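Local coordinates for GAF (Saccharomyces cerevisiae, PDB 1F5M), which reduces the R-enantiomer of free methionine sulfoxide to methionine, with thioredoxin as reductant, and helps protect the yeast cell against oxidative stress, at residues 27-32 and 163-168. Numbering follows the deposited sequence.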
ATOM      1  N   GLN B  27       0.616  19.786  -6.642  1.00 31.37           N
ATOM      2  CA  GLN B  27       0.695  19.618  -5.188  1.00 32.09           C
ATOM      3  C   GLN B  27       1.164  18.227  -4.830  1.00 29.97           C
ATOM      4  O   GLN B  27       1.760  18.018  -3.774  1.00 29.75           O
ATOM      5  CB  GLN B  27      -0.671  19.821  -4.535  1.00 33.71           C
ATOM      6  CG  GLN B  27      -0.847  21.188  -3.900  1.00 39.19           C
ATOM      7  CD  GLN B  27      -2.279  21.435  -3.435  1.00 43.31           C
ATOM      8  OE1 GLN B  27      -2.902  20.569  -2.782  1.00 43.34           O
ATOM      9  NE2 GLN B  27      -2.816  22.630  -3.764  1.00 43.68           N
ATOM     10  N   LEU B  28       0.843  17.260  -5.683  1.00 28.87           N
ATOM     11  CA  LEU B  28       1.246  15.890  -5.404  1.00 26.48           C
ATOM     12  C   LEU B  28       2.746  15.788  -5.567  1.00 25.56           C
ATOM     13  O   LEU B  28       3.408  15.211  -4.715  1.00 25.10           O
ATOM     14  CB  LEU B  28       0.540  14.892  -6.341  1.00 25.07           C
ATOM     15  CG  LEU B  28       0.848  13.409  -6.109  1.00 24.03           C
ATOM     16  CD1 LEU B  28      -0.310  12.612  -6.563  1.00 24.53           C
ATOM     17  CD2 LEU B  28       2.109  12.966  -6.846  1.00 24.07           C
ATOM     18  N   LEU B  29       3.291  16.347  -6.646  1.00 23.21           N
ATOM     19  CA  LEU B  29       4.749  16.296  -6.876  1.00 23.78           C
ATOM     20  C   LEU B  29       5.481  16.939  -5.691  1.00 25.74           C
ATOM     21  O   LEU B  29       6.513  16.405  -5.227  1.00 25.82           O
ATOM     22  CB  LEU B  29       5.114  17.018  -8.186  1.00 23.38           C
ATOM     23  CG  LEU B  29       4.611  16.382  -9.507  1.00 23.93           C
ATOM     24  CD1 LEU B  29       5.052  17.269 -10.661  1.00 23.52           C
ATOM     25  CD2 LEU B  29       5.126  14.920  -9.703  1.00 22.30           C
ATOM     26  N   LEU B  30       4.949  18.069  -5.189  1.00 25.90           N
ATOM     27  CA  LEU B  30       5.558  18.769  -4.043  1.00 26.75           C
ATOM     28  C   LEU B  30       5.433  17.923  -2.768  1.00 25.96           C
ATOM     29  O   LEU B  30       6.365  17.865  -1.981  1.00 27.82           O
ATOM     30  CB  LEU B  30       4.900  20.127  -3.813  1.00 28.59           C
ATOM     31  CG  LEU B  30       5.163  21.126  -4.948  1.00 31.56           C
ATOM     32  CD1 LEU B  30       4.440  22.438  -4.671  1.00 34.12           C
ATOM     33  CD2 LEU B  30       6.677  21.344  -5.065  1.00 30.10           C
ATOM     34  N   SER B  31       4.286  17.278  -2.557  1.00 23.86           N
ATOM     35  CA  SER B  31       4.132  16.423  -1.374  1.00 22.79           C
ATOM     36  C   SER B  31       5.093  15.220  -1.473  1.00 23.39           C
ATOM     37  O   SER B  31       5.705  14.828  -0.501  1.00 24.54           O
ATOM     38  CB  SER B  31       2.697  15.900  -1.251  1.00 20.74           C
ATOM     39  OG  SER B  31       1.763  16.906  -0.855  1.00 23.60           O
ATOM     40  N   TYR B  32       5.208  14.605  -2.641  1.00 23.53           N
ATOM     41  CA  TYR B  32       6.089  13.459  -2.754  1.00 23.73           C
ATOM     42  C   TYR B  32       7.519  13.862  -2.403  1.00 25.68           C
ATOM     43  O   TYR B  32       8.234  13.136  -1.719  1.00 25.23           O
ATOM     44  CB  TYR B  32       6.055  12.864  -4.164  1.00 23.18           C
ATOM     45  CG  TYR B  32       7.077  11.777  -4.314  1.00 20.58           C
ATOM     46  CD1 TYR B  32       6.797  10.497  -3.884  1.00 20.90           C
ATOM     47  CD2 TYR B  32       8.380  12.072  -4.734  1.00 20.29           C
ATOM     48  CE1 TYR B  32       7.752   9.532  -3.847  1.00 18.98           C
ATOM     49  CE2 TYR B  32       9.372  11.100  -4.696  1.00 22.84           C
ATOM     50  CZ  TYR B  32       9.034   9.826  -4.238  1.00 20.32           C
ATOM     51  OH  TYR B  32       9.971   8.858  -4.114  1.00 19.33           O
ATOM     52  N   LYS B 163       0.059  11.245 -18.145  1.00 21.31           N
ATOM     53  CA  LYS B 163       1.373  10.726 -18.509  1.00 22.67           C
ATOM     54  C   LYS B 163       2.464  11.727 -18.177  1.00 22.93           C
ATOM     55  O   LYS B 163       3.570  11.355 -17.719  1.00 25.52           O
ATOM     56  CB  LYS B 163       1.447  10.451 -20.022  1.00 22.31           C
ATOM     57  CG  LYS B 163       2.921  10.121 -20.485  1.00 23.76           C
ATOM     58  CD  LYS B 163       3.040   9.974 -22.017  1.00 24.21           C
ATOM     59  CE  LYS B 163       4.511   9.932 -22.447  1.00 26.55           C
ATOM     60  NZ  LYS B 163       4.564   9.718 -23.912  1.00 26.46           N
ATOM     61  N   GLU B 164       2.180  12.999 -18.472  1.00 23.21           N
ATOM     62  CA  GLU B 164       3.157  14.037 -18.260  1.00 23.04           C
ATOM     63  C   GLU B 164       3.468  14.136 -16.771  1.00 23.53           C
ATOM     64  O   GLU B 164       4.653  14.134 -16.397  1.00 23.93           O
ATOM     65  CB  GLU B 164       2.655  15.389 -18.778  1.00 24.51           C
ATOM     66  CG  GLU B 164       3.699  16.478 -18.697  1.00 27.69           C
ATOM     67  CD  GLU B 164       3.315  17.730 -19.462  1.00 31.54           C
ATOM     68  OE1 GLU B 164       4.202  18.242 -20.153  1.00 31.98           O
ATOM     69  OE2 GLU B 164       2.142  18.204 -19.386  1.00 35.18           O
ATOM     70  N   PHE B 165       2.446  14.223 -15.932  1.00 23.73           N
ATOM     71  CA  PHE B 165       2.704  14.304 -14.485  1.00 26.86           C
ATOM     72  C   PHE B 165       3.267  13.015 -13.910  1.00 26.66           C
ATOM     73  O   PHE B 165       4.126  13.056 -13.010  1.00 28.28           O
ATOM     74  CB  PHE B 165       1.448  14.715 -13.693  1.00 30.60           C
ATOM     75  CG  PHE B 165       1.255  16.240 -13.592  1.00 37.82           C
ATOM     76  CD1 PHE B 165       0.319  16.914 -14.408  1.00 39.71           C
ATOM     77  CD2 PHE B 165       2.039  17.008 -12.704  1.00 39.48           C
ATOM     78  CE1 PHE B 165       0.163  18.323 -14.348  1.00 40.97           C
ATOM     79  CE2 PHE B 165       1.901  18.439 -12.627  1.00 40.27           C
ATOM     80  CZ  PHE B 165       0.960  19.095 -13.447  1.00 41.91           C
ATOM     81  N   LEU B 166       2.817  11.860 -14.394  1.00 24.27           N
ATOM     82  CA  LEU B 166       3.342  10.633 -13.804  1.00 22.89           C
ATOM     83  C   LEU B 166       4.783  10.399 -14.232  1.00 24.43           C
ATOM     84  O   LEU B 166       5.542   9.757 -13.496  1.00 23.09           O
ATOM     85  CB  LEU B 166       2.490   9.429 -14.165  1.00 22.28           C
ATOM     86  CG  LEU B 166       1.095   9.424 -13.566  1.00 20.80           C
ATOM     87  CD1 LEU B 166       0.286   8.251 -14.173  1.00 23.00           C
ATOM     88  CD2 LEU B 166       1.178   9.252 -12.066  1.00 20.11           C
ATOM     89  N   GLU B 167       5.178  10.882 -15.416  1.00 22.09           N
ATOM     90  CA  GLU B 167       6.568  10.682 -15.817  1.00 23.69           C
ATOM     91  C   GLU B 167       7.451  11.612 -14.998  1.00 23.65           C
ATOM     92  O   GLU B 167       8.607  11.308 -14.801  1.00 25.80           O
ATOM     93  CB  GLU B 167       6.778  10.897 -17.339  1.00 26.21           C
ATOM     94  CG  GLU B 167       6.159   9.744 -18.152  1.00 28.61           C
ATOM     95  CD  GLU B 167       6.597   9.684 -19.609  1.00 32.15           C
ATOM     96  OE1 GLU B 167       7.038  10.724 -20.141  1.00 29.81           O
ATOM     97  OE2 GLU B 167       6.486   8.584 -20.225  1.00 34.12           O
ATOM     98  N   LYS B 168       6.927  12.735 -14.511  1.00 23.10           N
ATOM     99  CA  LYS B 168       7.745  13.628 -13.687  1.00 24.87           C
ATOM    100  C   LYS B 168       7.924  12.942 -12.329  1.00 25.51           C
ATOM    101  O   LYS B 168       9.011  12.970 -11.734  1.00 24.42           O
ATOM    102  CB  LYS B 168       7.044  14.940 -13.425  1.00 26.14           C
ATOM    103  CG  LYS B 168       7.103  15.938 -14.578  1.00 28.31           C
ATOM    104  CD  LYS B 168       6.127  17.108 -14.318  1.00 30.87           C
ATOM    105  CE  LYS B 168       6.200  18.113 -15.468  1.00 32.54           C
ATOM    106  NZ  LYS B 168       5.205  19.211 -15.341  1.00 34.23           N
TER
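Leu29 turns its CG anti to its own carbonyl carbon (chi1 -66°), and with CD1 extended beyond it the side chain reaches Phe165 and Lys168 on the facing helix. This is a helix-helix contact of the GAF fold, in which helices 21-36, 42-59 and 160-176 lie together at one side of an antiparallel sheet. Only 135 Å² is buried between the two segments, and the backbones stay well apart: the nearest CA atoms, of Leu29 and Lys168, are 7.9 Å from each other. Leu29 carries most of the contact between the two segments, with Phe165 and Lys168 meeting it from the other helix. Its CD1 meets the ring of Phe165 at the edge, near the ring plane, 3.6 Å from CD2 and 3.9 Å from CE2 of Phe165. CD1 thus sits between this edge and the Lys168 chain, while the other methyl, CD2 of Leu29, lies 3.9 Å from the backbone O of Phe165 and also near CB of Lys168. Phe165 in turn packs on Glu22, Leu25 and Glu26, one to two turns earlier on helix 21-36, while Leu29 also touches Leu169. Leu29 and Phe165 cross at about a right angle, and no hydrogen bond joins the segments. With an alanine here in place of Leu29, the CD2-CE2 edge of Phe165 and the aliphatic chain of Lys168 would probably lose their shared methyl neighbour, opening a gap between the helices. Farther along, Tyr32 continues the seam against Leu169, Leu172 and Ile173, and its hydroxyl is hydrogen-bonded to Ser176. Lys168 closes the exposed side with the aliphatic part of its extended chain, which carries the ammonium group away; its CD lies 3.8 Å from CD1 of Leu29.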